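Local coordinates for amino acid ABC transporter, binding protein (PDB 3VV5) that binds the lysine analogue L-thialysine and, as the solute-binding protein of an ABC transporter, takes part in its uptake, at residues Gln176-Leu179 and Thr185-Thr188; Asn67-Arg72 and Asp230-Ala235; Glu195-Arg200 and Asn204-Gly209; Asp189-Lys194 and Glu255-Lys260. All coordinates share one frame; numbering follows the deposited sequence.

In the fold
Contacts 1 and 3 lie on one side of the chain's centre and contact 2 on the opposite side. Contact 4 sits nearer the middle, 19 Å and 21 Å centre to centre from contacts 1 and 2. Contacts 1 and 3 have centres 11 Å apart, touch through Leu178 and Leu206, and reach the same mixed sheet. Strand 185-189 of contact 1 runs into helix 190-200, which contacts 3 and 4 share. Contact 2 joins helices 61-72 and 226-242, with its centre 35 Å from that of contact 1. Along the chain, contacts 1 and 3 both fall between the two segments of contact 2, whereas contacts 2 and 4 interleave. This crossing fits the two-lobed fold of periplasmic solute-binding proteins.

Contact 1 (Gln176-Leu179 and Thr185-Thr188); sequences QDLL and TWIT
Leu178, on helix 171-180, meets the start of strand 185-189 with both of its methyl groups. The apolar contact comes first. Leu178 CD2 lies 3.9 Å from Trp186 CB, so it touches the root of the tryptophan side chain. It approaches the indole obliquely. The two side chains cross at about a right angle. Leu178 has CG anti to the backbone N (chi1 173°), which carries its branched end from the helix to the strand.

The second contact is with backbone. Leu178 CD1 rests 3.9 Å from Thr185 N and 4.0 Å from Thr185 CA. The Thr185 side chain itself starts away from the helix, and its hydroxyl is hydrogen-bonded to Ser128. No hydrogen bond joins the two segments, so the contact is van der Waals packing among three buried residues.

The indole is held in other ways. One face carries Thr188 CG2, which sits 3.5 Å above the ring plane and over its centre. Trp186 NE1 is hydrogen-bonded to Asp171, on the same helix as Leu178. Asp171 also bonds the hydroxyl of Thr188, and this ties the first turn of the helix to the strand. Ala174 and Leu175 of the helix also touch Trp186.

Strand 185-189 pairs parallel with strand 143-147 and antiparallel with strand 120-129. Helix 171-180 packs against this sheet and leads through a short loop into its strand. Strand 164-168, helix 171-180 and strand 185-189 form a beta-alpha-beta crossover, with strand 143-147 between the two strands, as in the alpha/beta lobes of type 2 periplasmic binding proteins.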
loop_
_atom_site.group_PDB
_atom_site.type_symbol
_atom_site.label_atom_id
_atom_site.label_comp_id
_atom_site.label_asym_id
_atom_site.label_seq_id
_atom_site.Cartn_x
_atom_site.Cartn_y
_atom_site.Cartn_z
ATOM N N GLN A 176 4.577 4.728 16.280
ATOM C CA GLN A 176 5.301 4.710 17.541
ATOM C C GLN A 176 5.543 6.144 18.044
ATOM O O GLN A 176 5.368 6.408 19.226
ATOM C CB GLN A 176 6.616 3.932 17.419
ATOM C CG GLN A 176 7.535 4.003 18.646
ATOM C CD GLN A 176 6.883 3.593 19.969
ATOM O OE1 GLN A 176 6.198 2.567 20.062
ATOM N NE2 GLN A 176 7.111 4.397 21.010
ATOM N N ASP A 177 5.925 7.058 17.147
ATOM C CA ASP A 177 6.199 8.446 17.569
ATOM C C ASP A 177 4.953 9.236 17.964
ATOM O O ASP A 177 5.015 10.126 18.818
ATOM C CB ASP A 177 7.043 9.190 16.539
ATOM C CG ASP A 177 8.528 9.046 16.808
ATOM O OD1 ASP A 177 8.886 8.296 17.741
ATOM O OD2 ASP A 177 9.335 9.686 16.107
ATOM N N LEU A 178 3.819 8.895 17.358
ATOM C CA LEU A 178 2.522 9.430 17.788
ATOM C C LEU A 178 2.186 8.952 19.205
ATOM O O LEU A 178 1.746 9.737 20.052
ATOM C CB LEU A 178 1.410 9.043 16.807
ATOM C CG LEU A 178 -0.032 9.393 17.189
ATOM C CD1 LEU A 178 -0.243 10.910 17.144
ATOM C CD2 LEU A 178 -1.024 8.648 16.296
ATOM N N LEU A 179 2.421 7.673 19.472
ATOM C CA LEU A 179 2.134 7.110 20.788
ATOM C C LEU A 179 3.081 7.708 21.829
ATOM O O LEU A 179 2.711 7.909 22.985
ATOM C CB LEU A 179 2.232 5.574 20.752
ATOM C CG LEU A 179 1.163 4.770 19.994
ATOM C CD1 LEU A 179 1.577 3.293 19.843
ATOM C CD2 LEU A 179 -0.186 4.880 20.664
ATOM N N THR A 185 0.272 14.105 15.045
ATOM C CA THR A 185 -0.644 13.506 14.075
ATOM C C THR A 185 0.118 12.580 13.134
ATOM O O THR A 185 1.225 12.884 12.733
ATOM C CB THR A 185 -1.387 14.614 13.293
ATOM O OG1 THR A 185 -2.373 15.214 14.155
ATOM C CG2 THR A 185 -2.104 14.047 12.037
ATOM N N TRP A 186 -0.494 11.439 12.801
ATOM C CA TRP A 186 0.037 10.485 11.836
ATOM C C TRP A 186 -0.948 10.431 10.676
ATOM O O TRP A 186 -2.153 10.284 10.906
ATOM C CB TRP A 186 0.127 9.123 12.550
ATOM C CG TRP A 186 0.464 7.911 11.728
ATOM C CD1 TRP A 186 1.341 7.815 10.676
ATOM C CD2 TRP A 186 -0.046 6.590 11.953
ATOM N NE1 TRP A 186 1.409 6.490 10.243
ATOM C CE2 TRP A 186 0.560 5.731 11.006
ATOM C CE3 TRP A 186 -0.961 6.052 12.875
ATOM C CZ2 TRP A 186 0.269 4.356 10.946
ATOM C CZ3 TRP A 186 -1.257 4.691 12.808
ATOM C CH2 TRP A 186 -0.636 3.859 11.856
ATOM N N ILE A 187 -0.472 10.623 9.441
ATOM C CA ILE A 187 -1.357 10.524 8.293
ATOM C C ILE A 187 -1.043 9.218 7.606
ATOM O O ILE A 187 0.100 8.976 7.209
ATOM C CB ILE A 187 -1.253 11.713 7.303
ATOM C CG1 ILE A 187 -1.694 13.026 7.980
ATOM C CG2 ILE A 187 -2.156 11.457 6.084
ATOM C CD1 ILE A 187 -1.687 14.229 7.034
ATOM N N THR A 188 -2.058 8.362 7.485
ATOM C CA THR A 188 -1.833 7.029 6.952
ATOM C C THR A 188 -3.102 6.516 6.309
ATOM O O THR A 188 -4.095 7.228 6.233
ATOM C CB THR A 188 -1.355 6.058 8.089
ATOM O OG1 THR A 188 -0.890 4.820 7.536
ATOM C CG2 THR A 188 -2.470 5.795 9.081
#

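Contact 2 (Asn67-Arg72 and Asp230-Ala235); sequences NAIAER and DALNRA
Ile69 puts its CG2 methyl against two residues of helix 226-242 at once. Ile69 CG2 is 3.8 Å from Leu232 CD2. It is also 3.8 Å from Ala235 CB. These two residues are three positions apart, so they face the isoleucine from successive turns of their helix.

The torsions account for the choice of branch. In Ile69, CG2 is anti to the backbone N and is the group presented to the other helix. CG1 lies beside the backbone N (chi1 -74°), and the CD1 it carries touches neither partner. Leu232 starts off to the side, but its end swings nearer and brings CD2 to Ile69. The two side chains cross at about a right angle.

Ala235 adds almost no bulk, and the backbones come close here. The CA atoms of Ile69 and Ala235 are 5.6 Å apart. Ala235 CB also lies 4.2 Å from Ile69 O. The contact is apolar and buried, with no hydrogen bond between the segments.

Leu239, one turn beyond Ala235, extends the patch by touching Ala68 and Ile69. At its edge, Arg72 forms a salt bridge with Asp242 of helix 226-242. Ala70 turns away from this interface and packs on Pro77 of strand 76-81. Phe29 of helix 29-35 touches Ala231 and Arg234, so helix 226-242 also packs on helix 29-35, on another flank from the one that meets Ile69.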
loop_
_atom_site.group_PDB
_atom_site.type_symbol
_atom_site.label_atom_id
_atom_site.label_comp_id
_atom_site.label_asym_id
_atom_site.label_seq_id
_atom_site.Cartn_x
_atom_site.Cartn_y
_atom_site.Cartn_z
ATOM N N ASN A 67 -0.416 -13.877 -4.676
ATOM C CA ASN A 67 -0.302 -15.343 -4.803
ATOM C C ASN A 67 -1.413 -15.939 -5.685
ATOM O O ASN A 67 -1.137 -16.802 -6.531
ATOM C CB ASN A 67 -0.292 -16.033 -3.434
ATOM C CG ASN A 67 1.051 -15.932 -2.707
ATOM O OD1 ASN A 67 1.110 -16.113 -1.489
ATOM N ND2 ASN A 67 2.116 -15.692 -3.430
ATOM N N ALA A 68 -2.658 -15.492 -5.477
ATOM C CA ALA A 68 -3.824 -15.949 -6.259
ATOM C C ALA A 68 -3.684 -15.595 -7.742
ATOM O O ALA A 68 -4.022 -16.395 -8.616
ATOM C CB ALA A 68 -5.129 -15.357 -5.700
ATOM N N ILE A 69 -3.209 -14.381 -8.013
ATOM C CA ILE A 69 -2.939 -13.936 -9.387
ATOM C C ILE A 69 -1.876 -14.806 -10.052
ATOM O O ILE A 69 -2.081 -15.304 -11.164
ATOM C CB ILE A 69 -2.497 -12.454 -9.417
ATOM C CG1 ILE A 69 -3.697 -11.553 -9.162
ATOM C CG2 ILE A 69 -1.824 -12.122 -10.751
ATOM C CD1 ILE A 69 -3.329 -10.103 -8.911
ATOM N N ALA A 70 -0.743 -14.997 -9.375
ATOM C CA ALA A 70 0.304 -15.889 -9.879
ATOM C C ALA A 70 -0.239 -17.289 -10.187
ATOM O O ALA A 70 0.060 -17.874 -11.251
ATOM C CB ALA A 70 1.461 -15.968 -8.880
ATOM N N GLU A 71 -1.045 -17.815 -9.270
ATOM C CA GLU A 71 -1.618 -19.157 -9.409
ATOM C C GLU A 71 -2.549 -19.278 -10.606
ATOM O O GLU A 71 -2.466 -20.249 -11.377
ATOM C CB GLU A 71 -2.335 -19.559 -8.126
ATOM C CG GLU A 71 -1.372 -20.001 -7.026
ATOM C CD GLU A 71 -1.976 -19.921 -5.631
ATOM O OE1 GLU A 71 -3.225 -19.936 -5.498
ATOM O OE2 GLU A 71 -1.181 -19.862 -4.658
ATOM N N ARG A 72 -3.419 -18.291 -10.777
ATOM C CA ARG A 72 -4.311 -18.261 -11.941
ATOM C C ARG A 72 -3.544 -18.180 -13.264
ATOM O O ARG A 72 -3.988 -18.739 -14.268
ATOM C CB ARG A 72 -5.320 -17.112 -11.835
ATOM C CG ARG A 72 -6.378 -17.053 -12.982
ATOM C CD ARG A 72 -7.097 -18.396 -13.221
ATOM N NE ARG A 72 -8.198 -18.258 -14.175
ATOM C CZ ARG A 72 -9.425 -17.909 -13.828
ATOM N NH1 ARG A 72 -10.368 -17.800 -14.740
ATOM N NH2 ARG A 72 -9.712 -17.672 -12.564
ATOM N N ASP A 230 -1.336 -6.573 -19.412
ATOM C CA ASP A 230 -2.544 -7.280 -19.853
ATOM C C ASP A 230 -2.788 -8.535 -19.002
ATOM O O ASP A 230 -3.908 -8.749 -18.522
ATOM C CB ASP A 230 -2.498 -7.630 -21.353
ATOM C CG ASP A 230 -3.808 -8.278 -21.859
ATOM O OD1 ASP A 230 -4.911 -7.913 -21.378
ATOM O OD2 ASP A 230 -3.728 -9.171 -22.743
ATOM N N ALA A 231 -1.752 -9.350 -18.796
ATOM C CA ALA A 231 -1.912 -10.587 -18.002
ATOM C C ALA A 231 -2.343 -10.317 -16.564
ATOM O O ALA A 231 -3.206 -11.017 -16.033
ATOM C CB ALA A 231 -0.638 -11.431 -18.020
ATOM N N LEU A 232 -1.764 -9.293 -15.929
ATOM C CA LEU A 232 -2.149 -8.993 -14.554
ATOM C C LEU A 232 -3.573 -8.460 -14.495
ATOM O O LEU A 232 -4.346 -8.847 -13.607
ATOM C CB LEU A 232 -1.153 -8.028 -13.867
ATOM C CG LEU A 232 0.278 -8.567 -13.716
ATOM C CD1 LEU A 232 1.212 -7.430 -13.215
ATOM C CD2 LEU A 232 0.334 -9.723 -12.736
ATOM N N ASN A 233 -3.935 -7.599 -15.434
ATOM C CA ASN A 233 -5.312 -7.101 -15.509
ATOM C C ASN A 233 -6.316 -8.228 -15.701
ATOM O O ASN A 233 -7.400 -8.232 -15.095
ATOM C CB ASN A 233 -5.451 -6.064 -16.641
ATOM C CG ASN A 233 -5.055 -4.668 -16.193
ATOM O OD1 ASN A 233 -5.265 -4.287 -15.037
ATOM N ND2 ASN A 233 -4.485 -3.908 -17.099
ATOM N N ARG A 234 -5.969 -9.167 -16.577
ATOM C CA ARG A 234 -6.848 -10.289 -16.864
ATOM C C ARG A 234 -7.087 -11.142 -15.602
ATOM O O ARG A 234 -8.231 -11.415 -15.236
ATOM C CB ARG A 234 -6.306 -11.150 -18.008
ATOM C CG ARG A 234 -7.141 -12.449 -18.207
ATOM C CD ARG A 234 -6.653 -13.357 -19.337
ATOM N NE ARG A 234 -5.341 -13.964 -19.059
ATOM C CZ ARG A 234 -4.189 -13.554 -19.593
ATOM N NH1 ARG A 234 -3.050 -14.188 -19.305
ATOM N NH2 ARG A 234 -4.164 -12.511 -20.421
ATOM N N ALA A 235 -6.009 -11.534 -14.925
ATOM C CA ALA A 235 -6.110 -12.320 -13.705
ATOM C C ALA A 235 -6.887 -11.592 -12.597
ATOM O O ALA A 235 -7.682 -12.211 -11.915
ATOM C CB ALA A 235 -4.707 -12.777 -13.212
#

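Contact 3 (Glu195-Arg200 and Asn204-Gly209); sequences EAIKER and NTLQVG
Ile197 reaches from helix 190-200 to strand 206-222 and makes the close part of this contact with its terminal methyl. Ile197 CD1 lies 3.9 Å from Leu206 CB and 3.8 Å from Val208 CG2. Leu206 and Val208 are two apart in the strand and put their side chains on the same face, so one methyl touches both. Ile197 CG1 comes within 4.2 Å of Leu206 CB as a weaker second touch.

The geometry is that of a single projecting group. Ile197 holds CG1 beside the backbone N (chi1 -74°), and its chain then extends (chi2 168°) to deliver CD1 to the strand. Its axis runs obliquely to those of both partners. Leu206 is met at its CB, near the backbone, and the rest of this side chain continues to other neighbours. The backbones stay well apart, with 7.2 Å between the CA atoms of Ile197 and Leu206. No hydrogen bond crosses the contact.

The two ends differ. Leu206 is buried, and its side chain packs on Leu175 and Leu178 of helix 171-180. Val208 is exposed and marks the solvent side. There Val208 CG2 is its one branch near Ile197. Gln207 points the opposite way, and its NE2 is hydrogen-bonded to the backbone of Gly132.

A short turn links the helix to the strand. Strand 206-222 then pairs antiparallel with strand 120-129, through backbone hydrogen bonds of Gln207 with Ser128 and Gly209 with Ile126. Helix 190-200 lies over this pair, beside helix 171-180.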
loop_
_atom_site.group_PDB
_atom_site.type_symbol
_atom_site.label_atom_id
_atom_site.label_comp_id
_atom_site.label_asym_id
_atom_site.label_seq_id
_atom_site.Cartn_x
_atom_site.Cartn_y
_atom_site.Cartn_z
ATOM N N GLU A 195 -6.858 -1.054 11.815
ATOM C CA GLU A 195 -6.289 -2.302 12.320
ATOM C C GLU A 195 -5.242 -2.110 13.405
ATOM O O GLU A 195 -5.202 -2.902 14.346
ATOM C CB GLU A 195 -5.745 -3.170 11.181
ATOM C CG GLU A 195 -5.262 -4.564 11.602
ATOM C CD GLU A 195 -6.273 -5.357 12.456
ATOM O OE1 GLU A 195 -5.823 -6.081 13.385
ATOM O OE2 GLU A 195 -7.499 -5.283 12.197
ATOM N N ALA A 196 -4.388 -1.085 13.282
ATOM C CA ALA A 196 -3.364 -0.836 14.307
ATOM C C ALA A 196 -4.024 -0.565 15.667
ATOM O O ALA A 196 -3.543 -1.008 16.720
ATOM C CB ALA A 196 -2.446 0.350 13.890
ATOM N N ILE A 197 -5.132 0.165 15.628
ATOM C CA ILE A 197 -5.889 0.498 16.837
ATOM C C ILE A 197 -6.490 -0.767 17.468
ATOM O O ILE A 197 -6.362 -0.985 18.690
ATOM C CB ILE A 197 -6.914 1.636 16.558
ATOM C CG1 ILE A 197 -6.147 2.954 16.433
ATOM C CG2 ILE A 197 -7.965 1.744 17.657
ATOM C CD1 ILE A 197 -6.963 4.113 15.884
ATOM N N LYS A 198 -7.082 -1.621 16.639
ATOM C CA LYS A 198 -7.590 -2.929 17.102
ATOM C C LYS A 198 -6.486 -3.796 17.702
ATOM O O LYS A 198 -6.598 -4.309 18.817
ATOM C CB LYS A 198 -8.232 -3.697 15.937
ATOM C CG LYS A 198 -9.388 -2.955 15.280
ATOM C CD LYS A 198 -10.442 -3.880 14.663
ATOM C CE LYS A 198 -11.152 -4.728 15.715
ATOM N NZ LYS A 198 -10.584 -6.112 15.809
ATOM N N GLU A 199 -5.423 -3.958 16.923
ATOM C CA GLU A 199 -4.321 -4.856 17.221
ATOM C C GLU A 199 -3.595 -4.493 18.516
ATOM O O GLU A 199 -3.299 -5.370 19.358
ATOM C CB GLU A 199 -3.364 -4.892 16.014
ATOM C CG GLU A 199 -1.959 -5.443 16.276
ATOM C CD GLU A 199 -1.954 -6.914 16.573
ATOM O OE1 GLU A 199 -0.988 -7.380 17.229
ATOM O OE2 GLU A 199 -2.904 -7.611 16.143
ATOM N N ARG A 200 -3.320 -3.207 18.680
ATOM C CA ARG A 200 -2.604 -2.723 19.852
ATOM C C ARG A 200 -3.531 -2.302 21.004
ATOM O O ARG A 200 -3.056 -1.859 22.066
ATOM C CB ARG A 200 -1.669 -1.578 19.456
ATOM C CG ARG A 200 -0.637 -1.965 18.388
ATOM C CD ARG A 200 0.241 -0.797 18.060
ATOM N NE ARG A 200 1.158 -1.107 16.968
ATOM C CZ ARG A 200 2.418 -0.686 16.898
ATOM N NH1 ARG A 200 2.934 0.076 17.868
ATOM N NH2 ARG A 200 3.166 -1.030 15.848
ATOM N N ASN A 204 -8.912 3.533 23.262
ATOM C CA ASN A 204 -8.975 4.570 24.288
ATOM C C ASN A 204 -7.799 5.531 24.300
ATOM O O ASN A 204 -7.733 6.389 25.169
ATOM C CB ASN A 204 -9.121 3.930 25.667
ATOM C CG ASN A 204 -10.411 3.184 25.813
ATOM O OD1 ASN A 204 -11.463 3.651 25.366
ATOM N ND2 ASN A 204 -10.348 2.002 26.426
ATOM N N THR A 205 -6.888 5.414 23.334
ATOM C CA THR A 205 -5.734 6.312 23.284
ATOM C C THR A 205 -5.611 7.097 21.963
ATOM O O THR A 205 -5.132 8.228 21.970
ATOM C CB THR A 205 -4.389 5.617 23.725
ATOM O OG1 THR A 205 -3.537 5.390 22.605
ATOM C CG2 THR A 205 -4.642 4.299 24.436
ATOM N N LEU A 206 -6.079 6.516 20.853
ATOM C CA LEU A 206 -6.055 7.201 19.555
ATOM C C LEU A 206 -7.463 7.429 18.989
ATOM O O LEU A 206 -8.424 6.755 19.373
ATOM C CB LEU A 206 -5.203 6.419 18.537
ATOM C CG LEU A 206 -3.725 6.167 18.850
ATOM C CD1 LEU A 206 -3.023 5.478 17.678
ATOM C CD2 LEU A 206 -2.995 7.448 19.228
ATOM N N GLN A 207 -7.573 8.380 18.071
ATOM C CA GLN A 207 -8.841 8.679 17.433
ATOM C C GLN A 207 -8.534 8.875 15.962
ATOM O O GLN A 207 -7.531 9.492 15.618
ATOM C CB GLN A 207 -9.478 9.944 18.044
ATOM C CG GLN A 207 -9.289 11.207 17.219
ATOM C CD GLN A 207 -9.332 12.508 18.027
ATOM O OE1 GLN A 207 -10.113 12.651 18.987
ATOM N NE2 GLN A 207 -8.485 13.468 17.632
ATOM N N VAL A 208 -9.392 8.354 15.098
ATOM C CA VAL A 208 -9.233 8.570 13.655
ATOM C C VAL A 208 -10.029 9.818 13.289
ATOM O O VAL A 208 -11.215 9.932 13.622
ATOM C CB VAL A 208 -9.686 7.323 12.847
ATOM C CG1 VAL A 208 -9.494 7.527 11.342
ATOM C CG2 VAL A 208 -8.924 6.074 13.329
ATOM N N GLY A 209 -9.362 10.761 12.629
ATOM C CA GLY A 209 -9.971 12.037 12.267
ATOM C C GLY A 209 -10.475 12.013 10.840
ATOM O O GLY A 209 -10.949 10.983 10.359
#

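Contact 4 (Asp189-Lys194 and Glu255-Lys260); sequences DRFVAK and EDVRCK
Phe191, in the first turn of helix 190-200, meets Glu255 and Val257 of the C-terminal tail. The helix opens with an Asp N-cap. Asp189 OD2 accepts from Val192 N at 3.0 Å through its anti lone pair, and more weakly from Phe191 N. The cap closes the first turn of the helix, from which Phe191 points to the tail, which follows helix 244-253.

Glu255 comes first along the tail. Its carboxylate reaches the edge of the Phe191 ring, with Glu255 OE2 4.1 Å from Phe191 CE1 and near the ring plane. Ring and carboxylate planes are 87° apart. Two basic groups lie farther off: Arg190 NH2 is 6.4 Å from Glu255 OE2 and Lys194 NZ is 5.9 Å from Glu255 OE1. These are too far for salt bridges, but the positive charges probably make the site more favourable for the carboxylate.

Asp256 does not face the helix. It forms an Asx turn, its OD2 accepting from Arg258 N. Val257, the buried residue of the tail, supplies the main apolar touch. Val257 CG1 is 3.7 Å from Phe191 CZ and 3.8 Å from Phe191 CE1, oblique to the ring. The other neighbours of Phe191 include Phe253 and Phe49.

Arg258 turns back and grips Asp256 side-on. Its NH2 bonds Asp256 OD1 at 2.9 Å, while NE meets Asp256 OD2 in the guanidinium plane, with an N-H...O angle of 163°. Cys259 then fixes the tail to strand 120-129 through the disulfide between Cys259 SG and Cys121 SG.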
loop_
_atom_site.group_PDB
_atom_site.type_symbol
_atom_site.label_atom_id
_atom_site.label_comp_id
_atom_site.label_asym_id
_atom_site.label_seq_id
_atom_site.Cartn_x
_atom_site.Cartn_y
_atom_site.Cartn_z
ATOM N N ASP A 189 -3.068 5.250 5.899
ATOM C CA ASP A 189 -4.204 4.581 5.276
ATOM C C ASP A 189 -5.294 4.256 6.288
ATOM O O ASP A 189 -4.996 3.790 7.393
ATOM C CB ASP A 189 -3.702 3.306 4.608
ATOM C CG ASP A 189 -4.803 2.512 3.980
ATOM O OD1 ASP A 189 -5.060 2.686 2.753
ATOM O OD2 ASP A 189 -5.401 1.702 4.718
ATOM N N ARG A 190 -6.562 4.427 5.882
ATOM C CA ARG A 190 -7.692 4.241 6.796
ATOM C C ARG A 190 -7.807 2.820 7.352
ATOM O O ARG A 190 -8.131 2.632 8.523
ATOM C CB ARG A 190 -9.013 4.668 6.123
ATOM C CG ARG A 190 -9.353 3.894 4.835
ATOM C CD ARG A 190 -10.656 4.379 4.185
ATOM N NE ARG A 190 -11.808 4.077 5.037
ATOM C CZ ARG A 190 -12.987 4.695 4.966
ATOM N NH1 ARG A 190 -13.190 5.667 4.077
ATOM N NH2 ARG A 190 -13.964 4.342 5.791
ATOM N N PHE A 191 -7.544 1.824 6.510
ATOM C CA PHE A 191 -7.568 0.428 6.968
ATOM C C PHE A 191 -6.370 0.094 7.848
ATOM O O PHE A 191 -6.491 -0.691 8.782
ATOM C CB PHE A 191 -7.617 -0.534 5.774
ATOM C CG PHE A 191 -8.844 -0.372 4.921
ATOM C CD1 PHE A 191 -10.082 -0.848 5.368
ATOM C CD2 PHE A 191 -8.765 0.255 3.680
ATOM C CE1 PHE A 191 -11.231 -0.697 4.595
ATOM C CE2 PHE A 191 -9.909 0.418 2.891
ATOM C CZ PHE A 191 -11.144 -0.058 3.353
ATOM N N VAL A 192 -5.201 0.654 7.541
ATOM C CA VAL A 192 -4.067 0.404 8.429
ATOM C C VAL A 192 -4.237 1.075 9.783
ATOM O O VAL A 192 -3.918 0.456 10.800
ATOM C CB VAL A 192 -2.604 0.490 7.790
ATOM C CG1 VAL A 192 -2.581 0.715 6.298
ATOM C CG2 VAL A 192 -1.583 1.354 8.626
ATOM N N ALA A 193 -4.797 2.289 9.805
ATOM C CA ALA A 193 -5.116 2.972 11.066
ATOM C C ALA A 193 -6.097 2.149 11.906
ATOM O O ALA A 193 -5.888 1.944 13.099
ATOM C CB ALA A 193 -5.731 4.353 10.775
ATOM N N LYS A 194 -7.166 1.684 11.263
ATOM C CA LYS A 194 -8.231 0.948 11.948
ATOM C C LYS A 194 -7.658 -0.316 12.578
ATOM O O LYS A 194 -7.928 -0.607 13.745
ATOM C CB LYS A 194 -9.358 0.611 10.961
ATOM C CG LYS A 194 -10.637 0.055 11.580
ATOM C CD LYS A 194 -11.841 0.153 10.610
ATOM C CE LYS A 194 -12.134 1.609 10.195
ATOM N NZ LYS A 194 -13.577 1.851 9.849
ATOM N N GLU A 255 -15.097 -7.204 4.852
ATOM C CA GLU A 255 -15.875 -6.431 3.900
ATOM C C GLU A 255 -15.148 -6.454 2.549
ATOM O O GLU A 255 -13.988 -6.870 2.476
ATOM C CB GLU A 255 -16.061 -4.988 4.400
ATOM C CG GLU A 255 -14.757 -4.170 4.521
ATOM C CD GLU A 255 -14.961 -2.795 5.140
ATOM O OE1 GLU A 255 -14.925 -2.681 6.383
ATOM O OE2 GLU A 255 -15.145 -1.826 4.381
ATOM N N ASP A 256 -15.834 -6.024 1.491
ATOM C CA ASP A 256 -15.247 -6.004 0.162
ATOM C C ASP A 256 -14.684 -4.617 -0.070
ATOM O O ASP A 256 -15.415 -3.618 -0.059
ATOM C CB ASP A 256 -16.278 -6.386 -0.910
ATOM C CG ASP A 256 -15.631 -6.782 -2.227
ATOM O OD1 ASP A 256 -15.839 -7.940 -2.684
ATOM O OD2 ASP A 256 -14.903 -5.944 -2.800
ATOM N N VAL A 257 -13.369 -4.557 -0.240
ATOM C CA VAL A 257 -12.676 -3.294 -0.363
ATOM C C VAL A 257 -12.379 -2.874 -1.811
ATOM O O VAL A 257 -11.581 -1.960 -2.022
ATOM C CB VAL A 257 -11.374 -3.291 0.485
ATOM C CG1 VAL A 257 -11.712 -3.430 1.945
ATOM C CG2 VAL A 257 -10.382 -4.398 0.012
ATOM N N ARG A 258 -13.021 -3.513 -2.795
ATOM C CA ARG A 258 -12.766 -3.185 -4.225
ATOM C C ARG A 258 -13.228 -1.780 -4.592
ATOM O O ARG A 258 -14.093 -1.225 -3.931
ATOM C CB ARG A 258 -13.405 -4.218 -5.178
ATOM C CG ARG A 258 -14.924 -4.070 -5.412
ATOM C CD ARG A 258 -15.483 -5.224 -6.276
ATOM N NE ARG A 258 -15.446 -6.511 -5.584
ATOM C CZ ARG A 258 -15.673 -7.698 -6.155
ATOM N NH1 ARG A 258 -15.951 -7.784 -7.447
ATOM N NH2 ARG A 258 -15.621 -8.803 -5.426
ATOM N N CYS A 259 -12.627 -1.199 -5.623
ATOM C CA CYS A 259 -13.082 0.094 -6.115
ATOM C C CYS A 259 -14.510 -0.064 -6.615
ATOM O O CYS A 259 -14.817 -1.033 -7.316
ATOM C CB CYS A 259 -12.151 0.633 -7.187
ATOM S SG CYS A 259 -10.587 1.145 -6.410
ATOM N N LYS A 260 -15.365 0.861 -6.181
ATOM C CA LYS A 260 -16.824 0.750 -6.307
ATOM C C LYS A 260 -17.386 1.900 -7.114
ATOM O O LYS A 260 -16.966 3.049 -6.953
ATOM C CB LYS A 260 -17.493 0.725 -4.920
ATOM C CG LYS A 260 -17.090 1.903 -3.985
ATOM C CD LYS A 260 -18.158 3.016 -3.898
ATOM C CE LYS A 260 -17.544 4.416 -3.981
ATOM N NZ LYS A 260 -16.540 4.705 -2.906
#